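Local coordinates for protein phosphatase YwpJ (Bacillus subtilis, PDB 1NRW) that dephosphorylates phosphorylated five- and six-carbon sugars and nucleoside monophosphates in vitro, and FMN to a lesser extent, using magnesium as cofactor, at residues Asp92-Leu97 with Glu162-Asp167. Sequence-based numbering, arbitrary orientation.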
loop_
_atom_site.group_PDB
_atom_site.type_symbol
_atom_site.label_atom_id
_atom_site.label_comp_id
_atom_site.label_asym_id
_atom_site.label_seq_id
_atom_site.Cartn_x
_atom_site.Cartn_y
_atom_site.Cartn_z
ATOM N N ASP A 92 10.926 -4.111 -19.334
ATOM C CA ASP A 92 11.826 -2.971 -19.384
ATOM C C ASP A 92 12.209 -2.503 -17.980
ATOM O O ASP A 92 13.385 -2.310 -17.675
ATOM C CB ASP A 92 11.145 -1.830 -20.142
ATOM C CG ASP A 92 12.133 -0.879 -20.775
ATOM O OD1 ASP A 92 12.960 -0.296 -20.040
ATOM O OD2 ASP A 92 12.079 -0.718 -22.015
ATOM N N ILE A 93 11.204 -2.320 -17.132
ATOM C CA ILE A 93 11.422 -1.867 -15.764
ATOM C C ILE A 93 12.263 -2.841 -14.948
ATOM O O ILE A 93 13.229 -2.443 -14.294
ATOM C CB ILE A 93 10.073 -1.658 -15.035
ATOM C CG1 ILE A 93 9.279 -0.553 -15.734
ATOM C CG2 ILE A 93 10.315 -1.302 -13.575
ATOM C CD1 ILE A 93 7.853 -0.410 -15.243
ATOM N N LEU A 94 11.895 -4.115 -14.979
ATOM C CA LEU A 94 12.617 -5.122 -14.215
ATOM C C LEU A 94 14.046 -5.318 -14.700
ATOM O O LEU A 94 14.959 -5.499 -13.893
ATOM C CB LEU A 94 11.846 -6.444 -14.240
ATOM C CG LEU A 94 10.455 -6.314 -13.603
ATOM C CD1 LEU A 94 9.667 -7.601 -13.773
ATOM C CD2 LEU A 94 10.608 -5.974 -12.123
ATOM N N SER A 95 14.249 -5.275 -16.013
ATOM C CA SER A 95 15.594 -5.439 -16.552
ATOM C C SER A 95 16.471 -4.303 -16.036
ATOM O O SER A 95 17.621 -4.521 -15.650
ATOM C CB SER A 95 15.568 -5.422 -18.084
ATOM O OG SER A 95 15.099 -4.180 -18.572
ATOM N N TRP A 96 15.921 -3.091 -16.017
ATOM C CA TRP A 96 16.664 -1.928 -15.540
ATOM C C TRP A 96 16.955 -2.017 -14.039
ATOM O O TRP A 96 18.094 -1.816 -13.608
ATOM C CB TRP A 96 15.891 -0.638 -15.835
ATOM C CG TRP A 96 16.674 0.602 -15.492
ATOM C CD1 TRP A 96 17.721 1.129 -16.193
ATOM C CD2 TRP A 96 16.513 1.427 -14.330
ATOM N NE1 TRP A 96 18.225 2.230 -15.538
ATOM C CE2 TRP A 96 17.503 2.436 -14.392
ATOM C CE3 TRP A 96 15.630 1.414 -13.241
ATOM C CZ2 TRP A 96 17.636 3.419 -13.405
ATOM C CZ3 TRP A 96 15.764 2.396 -12.258
ATOM C CH2 TRP A 96 16.760 3.382 -12.350
ATOM N N LEU A 97 15.931 -2.315 -13.241
ATOM C CA LEU A 97 16.114 -2.416 -11.795
ATOM C C LEU A 97 17.159 -3.461 -11.423
ATOM O O LEU A 97 18.009 -3.227 -10.567
ATOM C CB LEU A 97 14.789 -2.762 -11.105
ATOM C CG LEU A 97 13.716 -1.671 -11.123
ATOM C CD1 LEU A 97 12.410 -2.214 -10.553
ATOM C CD2 LEU A 97 14.201 -0.475 -10.319
ATOM N N GLU A 162 12.988 -15.040 -15.505
ATOM C CA GLU A 162 12.134 -16.184 -15.215
ATOM C C GLU A 162 10.649 -15.865 -15.249
ATOM O O GLU A 162 9.821 -16.766 -15.383
ATOM C CB GLU A 162 12.482 -16.752 -13.845
ATOM C CG GLU A 162 13.873 -17.341 -13.757
ATOM C CD GLU A 162 14.262 -17.660 -12.332
ATOM O OE1 GLU A 162 13.494 -18.365 -11.644
ATOM O OE2 GLU A 162 15.338 -17.204 -11.899
ATOM N N LEU A 163 10.302 -14.587 -15.127
ATOM C CA LEU A 163 8.898 -14.205 -15.131
ATOM C C LEU A 163 8.341 -14.042 -16.545
ATOM O O LEU A 163 7.149 -13.775 -16.723
ATOM C CB LEU A 163 8.712 -12.905 -14.346
ATOM C CG LEU A 163 9.201 -12.929 -12.894
ATOM C CD1 LEU A 163 8.933 -11.573 -12.240
ATOM C CD2 LEU A 163 8.494 -14.040 -12.130
ATOM N N PHE A 164 9.199 -14.223 -17.546
ATOM C CA PHE A 164 8.782 -14.072 -18.937
ATOM C C PHE A 164 9.075 -15.290 -19.809
ATOM O O PHE A 164 8.414 -15.503 -20.824
ATOM C CB PHE A 164 9.473 -12.855 -19.550
ATOM C CG PHE A 164 9.147 -11.565 -18.858
ATOM C CD1 PHE A 164 8.065 -10.794 -19.267
ATOM C CD2 PHE A 164 9.912 -11.131 -17.779
ATOM C CE1 PHE A 164 7.749 -9.607 -18.611
ATOM C CE2 PHE A 164 9.606 -9.948 -17.117
ATOM C CZ PHE A 164 8.522 -9.184 -17.532
ATOM N N GLU A 165 10.064 -16.085 -19.419
ATOM C CA GLU A 165 10.441 -17.253 -20.206
ATOM C C GLU A 165 9.638 -18.508 -19.877
ATOM O O GLU A 165 10.106 -19.623 -20.104
ATOM C CB GLU A 165 11.935 -17.539 -20.028
ATOM C CG GLU A 165 12.336 -17.903 -18.611
ATOM C CD GLU A 165 13.841 -18.011 -18.445
ATOM O OE1 GLU A 165 14.294 -18.434 -17.359
ATOM O OE2 GLU A 165 14.571 -17.660 -19.398
ATOM N N ALA A 166 8.426 -18.332 -19.364
ATOM C CA ALA A 166 7.581 -19.470 -19.013
ATOM C C ALA A 166 6.195 -19.374 -19.645
ATOM O O ALA A 166 5.630 -18.289 -19.750
ATOM C CB ALA A 166 7.458 -19.568 -17.500
ATOM N N ASP A 167 5.650 -20.513 -20.059
ATOM C CA ASP A 167 4.326 -20.529 -20.673
ATOM C C ASP A 167 3.216 -20.639 -19.626
ATOM O O ASP A 167 2.363 -21.524 -19.697
ATOM C CB ASP A 167 4.212 -21.687 -21.673
ATOM C CG ASP A 167 2.820 -21.803 -22.278
ATOM O OD1 ASP A 167 2.315 -20.793 -22.817
ATOM O OD2 ASP A 167 2.234 -22.906 -22.208
#
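Two backbone N-H groups, those of Asn158 and Ser159, grip OE2 of Glu162 in the short 3-10 segment that includes Leu163; Phe164 follows it, and both of these residues meet Leu94 of the helix. Glutamate suits this place because its chain is long enough for its carboxylate to reach the N-H groups of residues three and four places earlier. Across the contact itself the meeting is wholly apolar and small, burying 93 Å² in all. A single methyl, CD1 of Leu94, serves both partners. It lies near the plane of the Phe164 ring, at its edge, with CD1 4.1 Å from Phe164 CE2, and it also meets Leu163 methyl to methyl, with 4.3 Å between the two CD1 atoms. Leucine fits here because branching at CG puts two methyls at the end of the chain; with CG anti to the carbonyl carbon (chi1 -61°) and CD1 anti to CA (chi2 174°), the chain reaches a loop whose nearest CA, that of Leu163, is still 9.9 Å from the CA of Leu94. Phe164 bridges the remaining distance with a flat ring that also meets two aromatic residues: edge-to-face with Tyr91, and with Phe172 at about 20° between the planes. The contact lies in the cap domain of this HAD phosphatase, away from the metal site. Here helix 87-99 and the loop leading from strand 154-156 to strand 172-178 come together over the six-stranded sheet, where Leu94 and Leu163 both rest on Val106 of strand 103-108, Leu94 also touches Ile175, and Leu163 touches Phe172.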